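Local structure of nicotinate phosphoribosyltransferase (Saccharomyces cerevisiae, 1VLP) at residues Tyr143-Leu148 with Gly190-Arg195. The protein catalyses the ATP-dependent formation of nicotinate ribonucleotide from nicotinate and phosphoribosyl pyrophosphate, the first step of NAD biosynthesis from nicotinic acid. Numbering follows the deposited sequence.
Sequences YEIPLL and GTRRRR
R192 meets E144 in a long, weak salt bridge: R192 NH1 points to E144 OE2 across 3.4 Å, with an N-H...O angle of 146°. OE2 sits at the edge of the guanidinium, close to its plane, but the carboxylate is turned almost perpendicular (89°) to it, a one-oxygen contact instead of a paired, coplanar one. The other oxygen, OE1, is taken by K28 and by the hydroxyl of Y27, so the carboxylate is shared between two cations and a phenol. A turn about the R192 CG-CD bond (chi3 -74°) brings the guanidinium toward the acid.

Nonpolar contacts flank the bridge. I145, on helix 144-159, sets its side chain against the R192 methylenes, I145 CG2 lying 3.7 Å from R192 CG. The same CG2 of I145 meets the T191 methyl CG2 at 3.3 Å, a tight fit, while T191 OG1 is hydrogen-bonded to Q200. L148 runs alongside R192, L148 CD1 3.9 Å from R192 CD, and L148 CB lies 3.6 Å from R192 O, a buried carbonyl that has no polar partner in the model. With alanine in place of R192, E144 OE2 would probably lose this cation and a gap would open beside I145 and L148.

T191 to R194 form a type I turn, closed by the hydrogen bond from R194 N to T191 O. The contact packs this turn, in the loop between strand 186-188 of the parallel barrel sheet and helix 197-213, against helix 144-159 of the N-terminal domain of a type II phosphoribosyltransferase, beside Y27 and F189, which probably bind nicotinate.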
loop_
_atom_site.group_PDB
_atom_site.type_symbol
_atom_site.label_atom_id
_atom_site.label_comp_id
_atom_site.label_asym_id
_atom_site.label_seq_id
_atom_site.Cartn_x
_atom_site.Cartn_y
_atom_site.Cartn_z
ATOM N N TYR A 143 -5.914 5.027 -8.790
ATOM C CA TYR A 143 -6.995 3.984 -8.812
ATOM C C TYR A 143 -6.768 2.755 -7.969
ATOM O O TYR A 143 -7.746 2.195 -7.465
ATOM C CB TYR A 143 -7.250 3.525 -10.233
ATOM C CG TYR A 143 -7.987 4.516 -11.071
ATOM C CD1 TYR A 143 -9.357 4.695 -10.920
ATOM C CD2 TYR A 143 -7.324 5.278 -12.053
ATOM C CE1 TYR A 143 -10.051 5.561 -11.734
ATOM C CE2 TYR A 143 -8.010 6.159 -12.850
ATOM C CZ TYR A 143 -9.373 6.303 -12.688
ATOM O OH TYR A 143 -10.070 7.183 -13.488
ATOM N N GLU A 144 -5.508 2.318 -7.837
ATOM C CA GLU A 144 -5.207 1.030 -7.172
ATOM C C GLU A 144 -6.044 0.813 -5.877
ATOM O O GLU A 144 -6.815 -0.166 -5.755
ATOM C CB GLU A 144 -3.714 0.927 -6.860
ATOM C CG GLU A 144 -3.302 -0.390 -6.217
ATOM C CD GLU A 144 -1.976 -0.334 -5.438
ATOM O OE1 GLU A 144 -1.292 0.732 -5.349
ATOM O OE2 GLU A 144 -1.592 -1.403 -4.929
ATOM N N ILE A 145 -5.924 1.715 -4.921
ATOM C CA ILE A 145 -6.507 1.489 -3.598
ATOM C C ILE A 145 -8.011 1.489 -3.608
ATOM O O ILE A 145 -8.603 0.503 -3.154
ATOM C CB ILE A 145 -6.008 2.524 -2.579
ATOM C CG1 ILE A 145 -4.501 2.556 -2.665
ATOM C CG2 ILE A 145 -6.475 2.215 -1.135
ATOM C CD1 ILE A 145 -3.860 1.479 -2.318
ATOM N N PRO A 146 -8.647 2.574 -4.092
ATOM C CA PRO A 146 -10.119 2.548 -4.094
ATOM C C PRO A 146 -10.678 1.387 -4.906
ATOM O O PRO A 146 -11.688 0.815 -4.536
ATOM C CB PRO A 146 -10.524 3.927 -4.635
ATOM C CG PRO A 146 -9.272 4.484 -5.275
ATOM C CD PRO A 146 -8.112 3.859 -4.596
ATOM N N LEU A 147 -10.064 1.014 -6.029
ATOM C CA LEU A 147 -10.609 -0.119 -6.786
ATOM C C LEU A 147 -10.550 -1.402 -5.961
ATOM O O LEU A 147 -11.506 -2.165 -5.919
ATOM C CB LEU A 147 -9.861 -0.306 -8.096
ATOM C CG LEU A 147 -10.100 0.781 -9.124
ATOM C CD1 LEU A 147 -9.422 0.413 -10.423
ATOM C CD2 LEU A 147 -11.578 1.087 -9.366
ATOM N N LEU A 148 -9.382 -1.708 -5.377
ATOM C CA LEU A 148 -9.261 -2.862 -4.472
ATOM C C LEU A 148 -10.260 -2.841 -3.334
ATOM O O LEU A 148 -10.915 -3.868 -3.081
ATOM C CB LEU A 148 -7.851 -2.987 -3.962
ATOM C CG LEU A 148 -6.819 -3.421 -4.995
ATOM C CD1 LEU A 148 -5.415 -3.251 -4.362
ATOM C CD2 LEU A 148 -7.102 -4.840 -5.492
ATOM N N GLY A 190 -4.517 -1.282 6.465
ATOM C CA GLY A 190 -5.420 -2.251 5.854
ATOM C C GLY A 190 -6.450 -1.732 4.846
ATOM O O GLY A 190 -7.388 -2.443 4.521
ATOM N N THR A 191 -6.261 -0.524 4.296
ATOM C CA THR A 191 -7.273 0.021 3.381
ATOM C C THR A 191 -7.591 -0.932 2.198
ATOM O O THR A 191 -8.758 -1.277 1.942
ATOM C CB THR A 191 -6.883 1.409 2.845
ATOM O OG1 THR A 191 -6.726 2.294 3.939
ATOM C CG2 THR A 191 -7.927 1.932 1.846
ATOM N N ARG A 192 -6.539 -1.382 1.518
ATOM C CA ARG A 192 -6.716 -2.060 0.241
ATOM C C ARG A 192 -7.480 -3.372 0.383
ATOM O O ARG A 192 -8.294 -3.705 -0.477
ATOM C CB ARG A 192 -5.380 -2.338 -0.390
ATOM C CG ARG A 192 -4.787 -1.124 -0.985
ATOM C CD ARG A 192 -3.397 -1.445 -1.503
ATOM N NE ARG A 192 -2.472 -1.593 -0.389
ATOM C CZ ARG A 192 -1.217 -1.953 -0.542
ATOM N NH1 ARG A 192 -0.761 -2.193 -1.773
ATOM N NH2 ARG A 192 -0.438 -2.096 0.528
ATOM N N ARG A 193 -7.303 -4.064 1.497
ATOM C CA ARG A 193 -8.041 -5.312 1.628
ATOM C C ARG A 193 -9.104 -5.326 2.706
ATOM O O ARG A 193 -9.475 -6.386 3.201
ATOM C CB ARG A 193 -7.116 -6.493 1.712
ATOM C CG ARG A 193 -6.755 -7.008 0.317
ATOM C CD ARG A 193 -5.923 -8.272 0.413
ATOM N NE ARG A 193 -5.065 -8.417 -0.747
ATOM C CZ ARG A 193 -4.167 -9.381 -0.891
ATOM N NH1 ARG A 193 -4.000 -10.286 0.065
ATOM N NH2 ARG A 193 -3.434 -9.427 -1.992
ATOM N N ARG A 194 -9.615 -4.146 3.065
ATOM C CA ARG A 194 -10.659 -4.089 4.024
ATOM C C ARG A 194 -11.896 -4.858 3.518
ATOM O O ARG A 194 -12.232 -4.852 2.308
ATOM C CB ARG A 194 -11.038 -2.650 4.348
ATOM C CG ARG A 194 -11.686 -1.922 3.223
ATOM C CD ARG A 194 -11.623 -0.396 3.491
ATOM N NE ARG A 194 -12.390 0.351 2.517
ATOM C CZ ARG A 194 -12.313 1.671 2.337
ATOM N NH1 ARG A 194 -11.459 2.416 3.048
ATOM N NH2 ARG A 194 -13.055 2.240 1.386
ATOM N N ARG A 195 -12.590 -5.471 4.463
ATOM C CA ARG A 195 -13.837 -6.161 4.136
ATOM C C ARG A 195 -14.929 -5.168 3.682
ATOM O O ARG A 195 -15.768 -5.471 2.771
ATOM C CB ARG A 195 -14.298 -7.013 5.306
ATOM C CG ARG A 195 -15.557 -7.758 4.925
ATOM C CD ARG A 195 -15.750 -9.021 5.760
ATOM N NE ARG A 195 -14.668 -9.958 5.510
ATOM C CZ ARG A 195 -14.742 -11.278 5.636
ATOM N NH1 ARG A 195 -15.875 -11.888 5.901
ATOM N NH2 ARG A 195 -13.658 -12.006 5.436
#